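Local coordinates for protein probable hydrolase (Pseudomonas aeruginosa, PDB 7AL6) that is of unknown function but is probably a hydrolase of the alpha/beta hydrolase superfamily, possibly lipolytic, at residues 17-22 with 54-59; 58-63 with 82-87. All coordinates share one frame; numbering follows the deposited sequence.

Contact 1: residues 17-22 with 54-59; sequences LAAHLF and RIVALD
F22 and I55 face each other as an antiparallel hydrogen-bonded pair, F22 N giving to I55 O and I55 N to F22 O, both at 2.8 Å. Followed outward, the F22 side chain meets 54-59 at CB and along one rim of the ring. Its CB lies 4.1 Å from I55 CB; with CG anti to the carbonyl carbon (chi1 -63°) the ring extends from I55 toward A57, CD2 passing I55 O and CE2 ending 3.8 Å from A57 CB. That methyl meets the ring edge in its plane, while H20 CD2, from F22's own strand, sits above one face, offset toward the rim. The end of the H20 side chain leads away from 54-59, its ND1 bonded to E7 OE2.

H20 and A57 form the next hydrogen-bonded pair, and D59 N closes the far end on A18 O at 2.9 Å with an N-H...O angle of 167°. This pairing joins 16-22, antiparallel to both its neighbours in the alpha/beta hydrolase sheet, to the parallel strands, for 53-58 runs parallel to 28-33.

The opposite face carries A19, L21, V56 and L58. A19 CB packs against V56 CG1 at 3.7 Å, and L21 CD2 lies beside V56 CG2, both side chains pointing the same way. R54, bent at chi2 (59°), lays one guanidinium face near L21 CB, 4.1 Å above the plane; NH2 bonds to G23 O.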
loop_
_atom_site.group_PDB
_atom_site.type_symbol
_atom_site.label_atom_id
_atom_site.label_comp_id
_atom_site.label_asym_id
_atom_site.label_seq_id
_atom_site.Cartn_x
_atom_site.Cartn_y
_atom_site.Cartn_z
ATOM N N LEU A 17 13.762 -4.785 0.267
ATOM C CA LEU A 17 14.354 -5.968 -0.378
ATOM C C LEU A 17 15.177 -6.737 0.636
ATOM O O LEU A 17 15.557 -6.175 1.624
ATOM C CB LEU A 17 15.254 -5.554 -1.541
ATOM C CG LEU A 17 14.600 -4.747 -2.647
ATOM C CD1 LEU A 17 15.626 -4.368 -3.681
ATOM C CD2 LEU A 17 13.456 -5.504 -3.270
ATOM N N ALA A 18 15.358 -8.008 0.386
ATOM C CA ALA A 18 16.226 -8.847 1.193
ATOM C C ALA A 18 17.556 -9.066 0.489
ATOM O O ALA A 18 17.624 -9.102 -0.747
ATOM C CB ALA A 18 15.562 -10.204 1.462
ATOM N N ALA A 19 18.609 -9.252 1.284
ATOM C CA ALA A 19 19.924 -9.562 0.729
ATOM C C ALA A 19 20.733 -10.411 1.700
ATOM O O ALA A 19 20.590 -10.297 2.924
ATOM C CB ALA A 19 20.729 -8.311 0.432
ATOM N N HIS A 20 21.585 -11.266 1.139
ATOM C CA HIS A 20 22.599 -11.992 1.888
ATOM C C HIS A 20 23.935 -11.303 1.660
ATOM O O HIS A 20 24.280 -10.962 0.524
ATOM C CB HIS A 20 22.674 -13.471 1.472
ATOM C CG HIS A 20 23.390 -14.329 2.479
ATOM N ND1 HIS A 20 22.762 -14.843 3.593
ATOM C CD2 HIS A 20 24.691 -14.697 2.579
ATOM C CE1 HIS A 20 23.641 -15.519 4.319
ATOM N NE2 HIS A 20 24.822 -15.425 3.737
ATOM N N LEU A 21 24.686 -11.103 2.729
ATOM C CA LEU A 21 25.961 -10.359 2.705
ATOM C C LEU A 21 27.144 -11.326 2.732
ATOM O O LEU A 21 27.195 -12.135 3.633
ATOM C CB LEU A 21 25.999 -9.433 3.914
ATOM C CG LEU A 21 24.869 -8.422 4.009
ATOM C CD1 LEU A 21 25.060 -7.517 5.204
ATOM C CD2 LEU A 21 24.750 -7.614 2.738
ATOM N N PHE A 22 28.079 -11.220 1.802
ATOM C CA PHE A 22 29.274 -12.079 1.765
ATOM C C PHE A 22 30.541 -11.232 1.760
ATOM O O PHE A 22 30.544 -10.157 1.215
ATOM C CB PHE A 22 29.357 -12.904 0.489
ATOM C CG PHE A 22 28.263 -13.901 0.268
ATOM C CD1 PHE A 22 28.352 -15.166 0.798
ATOM C CD2 PHE A 22 27.169 -13.582 -0.500
ATOM C CE1 PHE A 22 27.357 -16.091 0.580
ATOM C CE2 PHE A 22 26.174 -14.509 -0.717
ATOM C CZ PHE A 22 26.277 -15.760 -0.181
ATOM N N ARG A 54 33.173 -7.520 -1.283
ATOM C CA ARG A 54 32.038 -7.382 -0.358
ATOM C C ARG A 54 30.808 -7.579 -1.243
ATOM O O ARG A 54 30.471 -6.671 -1.953
ATOM C CB ARG A 54 32.056 -6.041 0.359
ATOM C CG ARG A 54 30.847 -5.821 1.244
ATOM C CD ARG A 54 30.647 -6.850 2.338
ATOM N NE ARG A 54 29.783 -6.322 3.362
ATOM C CZ ARG A 54 29.472 -6.926 4.486
ATOM N NH1 ARG A 54 28.682 -6.327 5.344
ATOM N NH2 ARG A 54 29.945 -8.114 4.758
ATOM N N ILE A 55 30.174 -8.732 -1.204
ATOM C CA ILE A 55 29.064 -9.047 -2.127
ATOM C C ILE A 55 27.727 -8.978 -1.410
ATOM O O ILE A 55 27.519 -9.666 -0.426
ATOM C CB ILE A 55 29.283 -10.418 -2.784
ATOM C CG1 ILE A 55 30.610 -10.478 -3.538
ATOM C CG2 ILE A 55 28.129 -10.782 -3.671
ATOM C CD1 ILE A 55 31.033 -11.855 -3.910
ATOM N N VAL A 56 26.851 -8.181 -1.976
ATOM C CA VAL A 56 25.468 -8.048 -1.543
ATOM C C VAL A 56 24.666 -8.859 -2.540
ATOM O O VAL A 56 24.459 -8.434 -3.684
ATOM C CB VAL A 56 25.032 -6.579 -1.503
ATOM C CG1 VAL A 56 23.552 -6.460 -1.149
ATOM C CG2 VAL A 56 25.879 -5.794 -0.510
ATOM N N ALA A 57 24.261 -10.066 -2.144
ATOM C CA ALA A 57 23.489 -10.942 -3.014
ATOM C C ALA A 57 22.039 -10.588 -2.768
ATOM O O ALA A 57 21.439 -11.009 -1.761
ATOM C CB ALA A 57 23.759 -12.425 -2.739
ATOM N N LEU A 58 21.481 -9.851 -3.710
ATOM C CA LEU A 58 20.174 -9.237 -3.594
ATOM C C LEU A 58 19.083 -10.141 -4.135
ATOM O O LEU A 58 19.243 -10.749 -5.194
ATOM C CB LEU A 58 20.194 -7.940 -4.387
ATOM C CG LEU A 58 19.008 -7.000 -4.284
ATOM C CD1 LEU A 58 18.938 -6.379 -2.909
ATOM C CD2 LEU A 58 19.157 -5.932 -5.404
ATOM N N ASP A 59 17.993 -10.182 -3.409
ATOM C CA ASP A 59 16.762 -10.825 -3.877
ATOM C C ASP A 59 16.082 -9.729 -4.689
ATOM O O ASP A 59 15.850 -8.676 -4.167
ATOM C CB ASP A 59 15.873 -11.330 -2.741
ATOM C CG ASP A 59 16.212 -12.722 -2.256
ATOM O OD1 ASP A 59 16.804 -13.445 -2.997
ATOM O OD2 ASP A 59 15.904 -13.022 -1.151
#

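Contact 2: residues 58-63 with 82-87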
loop_
_atom_site.group_PDB
_atom_site.type_symbol
_atom_site.label_atom_id
_atom_site.label_comp_id
_atom_site.label_asym_id
_atom_site.label_seq_id
_atom_site.Cartn_x
_atom_site.Cartn_y
_atom_site.Cartn_z
ATOM N N LEU A 58 21.481 -9.851 -3.710
ATOM C CA LEU A 58 20.174 -9.237 -3.594
ATOM C C LEU A 58 19.083 -10.141 -4.135
ATOM O O LEU A 58 19.243 -10.749 -5.194
ATOM C CB LEU A 58 20.194 -7.940 -4.387
ATOM C CG LEU A 58 19.008 -7.000 -4.284
ATOM C CD1 LEU A 58 18.938 -6.379 -2.909
ATOM C CD2 LEU A 58 19.157 -5.932 -5.404
ATOM N N ASP A 59 17.993 -10.182 -3.409
ATOM C CA ASP A 59 16.762 -10.825 -3.877
ATOM C C ASP A 59 16.082 -9.729 -4.689
ATOM O O ASP A 59 15.850 -8.676 -4.167
ATOM C CB ASP A 59 15.873 -11.330 -2.741
ATOM C CG ASP A 59 16.212 -12.722 -2.256
ATOM O OD1 ASP A 59 16.804 -13.445 -2.997
ATOM O OD2 ASP A 59 15.904 -13.022 -1.151
ATOM N N PHE A 60 15.732 -9.971 -5.935
ATOM C CA PHE A 60 14.949 -8.997 -6.714
ATOM C C PHE A 60 13.549 -8.944 -6.101
ATOM O O PHE A 60 13.051 -9.923 -5.564
ATOM C CB PHE A 60 14.827 -9.409 -8.183
ATOM C CG PHE A 60 15.962 -8.984 -9.067
ATOM C CD1 PHE A 60 16.465 -7.707 -8.995
ATOM C CD2 PHE A 60 16.523 -9.864 -9.973
ATOM C CE1 PHE A 60 17.507 -7.314 -9.807
ATOM C CE2 PHE A 60 17.565 -9.463 -10.789
ATOM C CZ PHE A 60 18.056 -8.191 -10.699
ATOM N N ALA A 61 12.847 -7.859 -6.357
ATOM C CA ALA A 61 11.440 -7.671 -5.975
ATOM C C ALA A 61 10.620 -8.847 -6.519
ATOM O O ALA A 61 10.820 -9.271 -7.645
ATOM C CB ALA A 61 10.942 -6.370 -6.530
ATOM N N GLY A 62 9.752 -9.409 -5.690
ATOM C CA GLY A 62 8.881 -10.541 -6.035
ATOM C C GLY A 62 9.621 -11.866 -6.075
ATOM O O GLY A 62 9.042 -12.811 -6.521
ATOM N N HIS A 63 10.860 -11.919 -5.610
ATOM C CA HIS A 63 11.709 -13.130 -5.606
ATOM C C HIS A 63 12.278 -13.378 -4.208
ATOM O O HIS A 63 12.340 -12.461 -3.443
ATOM C CB HIS A 63 12.885 -13.006 -6.576
ATOM C CG HIS A 63 12.552 -12.899 -8.022
ATOM N ND1 HIS A 63 12.004 -11.796 -8.567
ATOM C CD2 HIS A 63 12.766 -13.739 -9.044
ATOM C CE1 HIS A 63 11.855 -11.968 -9.845
ATOM N NE2 HIS A 63 12.310 -13.136 -10.159
ATOM N N LEU A 82 16.440 0.366 -11.484
ATOM C CA LEU A 82 16.251 1.411 -10.485
ATOM C C LEU A 82 16.439 0.850 -9.072
ATOM O O LEU A 82 17.128 1.462 -8.241
ATOM C CB LEU A 82 14.863 2.045 -10.670
ATOM C CG LEU A 82 14.519 3.150 -9.644
ATOM C CD1 LEU A 82 15.538 4.308 -9.677
ATOM C CD2 LEU A 82 13.127 3.678 -9.809
ATOM N N ASP A 83 15.835 -0.321 -8.778
ATOM C CA ASP A 83 15.988 -0.937 -7.443
ATOM C C ASP A 83 17.458 -1.113 -7.061
ATOM O O ASP A 83 17.868 -0.805 -5.939
ATOM C CB ASP A 83 15.298 -2.304 -7.372
ATOM C CG ASP A 83 13.792 -2.212 -7.534
ATOM O OD1 ASP A 83 13.214 -1.108 -7.438
ATOM O OD2 ASP A 83 13.189 -3.265 -7.702
ATOM N N VAL A 84 18.259 -1.636 -7.991
ATOM C CA VAL A 84 19.672 -1.892 -7.712
ATOM C C VAL A 84 20.400 -0.590 -7.421
ATOM O O VAL A 84 21.172 -0.487 -6.465
ATOM C CB VAL A 84 20.296 -2.652 -8.899
ATOM C CG1 VAL A 84 21.782 -2.814 -8.708
ATOM C CG2 VAL A 84 19.634 -4.040 -9.031
ATOM N N LEU A 85 20.119 0.452 -8.190
ATOM C CA LEU A 85 20.723 1.792 -8.000
ATOM C C LEU A 85 20.360 2.321 -6.605
ATOM O O LEU A 85 21.207 2.822 -5.928
ATOM C CB LEU A 85 20.205 2.713 -9.104
ATOM C CG LEU A 85 20.743 4.132 -9.076
ATOM C CD1 LEU A 85 22.245 4.143 -9.183
ATOM C CD2 LEU A 85 20.132 4.964 -10.177
ATOM N N MET A 86 19.117 2.167 -6.197
ATOM C CA MET A 86 18.640 2.614 -4.872
ATOM C C MET A 86 19.274 1.762 -3.771
ATOM O O MET A 86 19.469 2.280 -2.707
ATOM C CB MET A 86 17.118 2.638 -4.826
ATOM C CG MET A 86 16.594 3.730 -5.708
ATOM S SD MET A 86 14.867 3.993 -5.626
ATOM C CE MET A 86 14.787 5.773 -5.589
ATOM N N VAL A 87 19.527 0.480 -4.019
ATOM C CA VAL A 87 20.203 -0.389 -3.028
ATOM C C VAL A 87 21.599 0.184 -2.787
ATOM O O VAL A 87 21.958 0.364 -1.655
ATOM C CB VAL A 87 20.279 -1.855 -3.480
ATOM C CG1 VAL A 87 21.368 -2.586 -2.732
ATOM C CG2 VAL A 87 18.954 -2.569 -3.332
HETATM O O HOH W 1 14.431 -5.503 -7.172
#
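L58 and V87 meet tip to tip: V87 CG2 fits into the fork of the leucine, 3.8 Å from L58 CD1 and 4.0 Å from L58 CD2. One helical turn earlier, V84 CG2 makes a second bump. It fills the hollow between L58 and F60, 4.1 Å from L58 CD2 and 4.0 Å from F60 CE1, and approaches the phenyl ring at its edge, near the ring plane. On V84 this branch stands anti to the carbonyl carbon (chi1 174°).

Farther along the loop a water bridges the two segments, accepting from A61 N at 3.0 Å and donating to D83 OD2 at 2.6 Å. The A61 methyl merely packs on the same oxygen. R69 forms a salt bridge to OD2, and H14 bonds to OD1. The type II turn F60-H63 shapes the loop, and H63 ND1 gives to A61 O from above the carbonyl plane. F60 also touches M103, beside the presumed nucleophile S102. The loop after strand 53-58 leads to helix 77-91, which packs on the sheet before strand 96-101, a beta-alpha-beta crossover of the alpha/beta hydrolase fold, close to the probable nucleophile elbow.

Contact 2 begins on the stretch where contact 1 ends, and their centres lie about 10 Å apart. Strand 16-22 comes first in the chain, then strand 28-33; strand 53-58 pairs with 16-22 in contact 1 and runs into the loop of contact 2, and the chain returns as helix 77-91. L58 and D59 belong to both. L17 bridges them directly, its CD1 lying 3.8 Å from V87 CG2 and its CD2 3.9 Å from A61 N. Contact 1 lies within the sheet, while contact 2 packs helix 77-91 against the end of strand 53-58 and the loop that leaves it. Together they illustrate how a strand can be secured by its edge and its face at once, here in the hydrolase core.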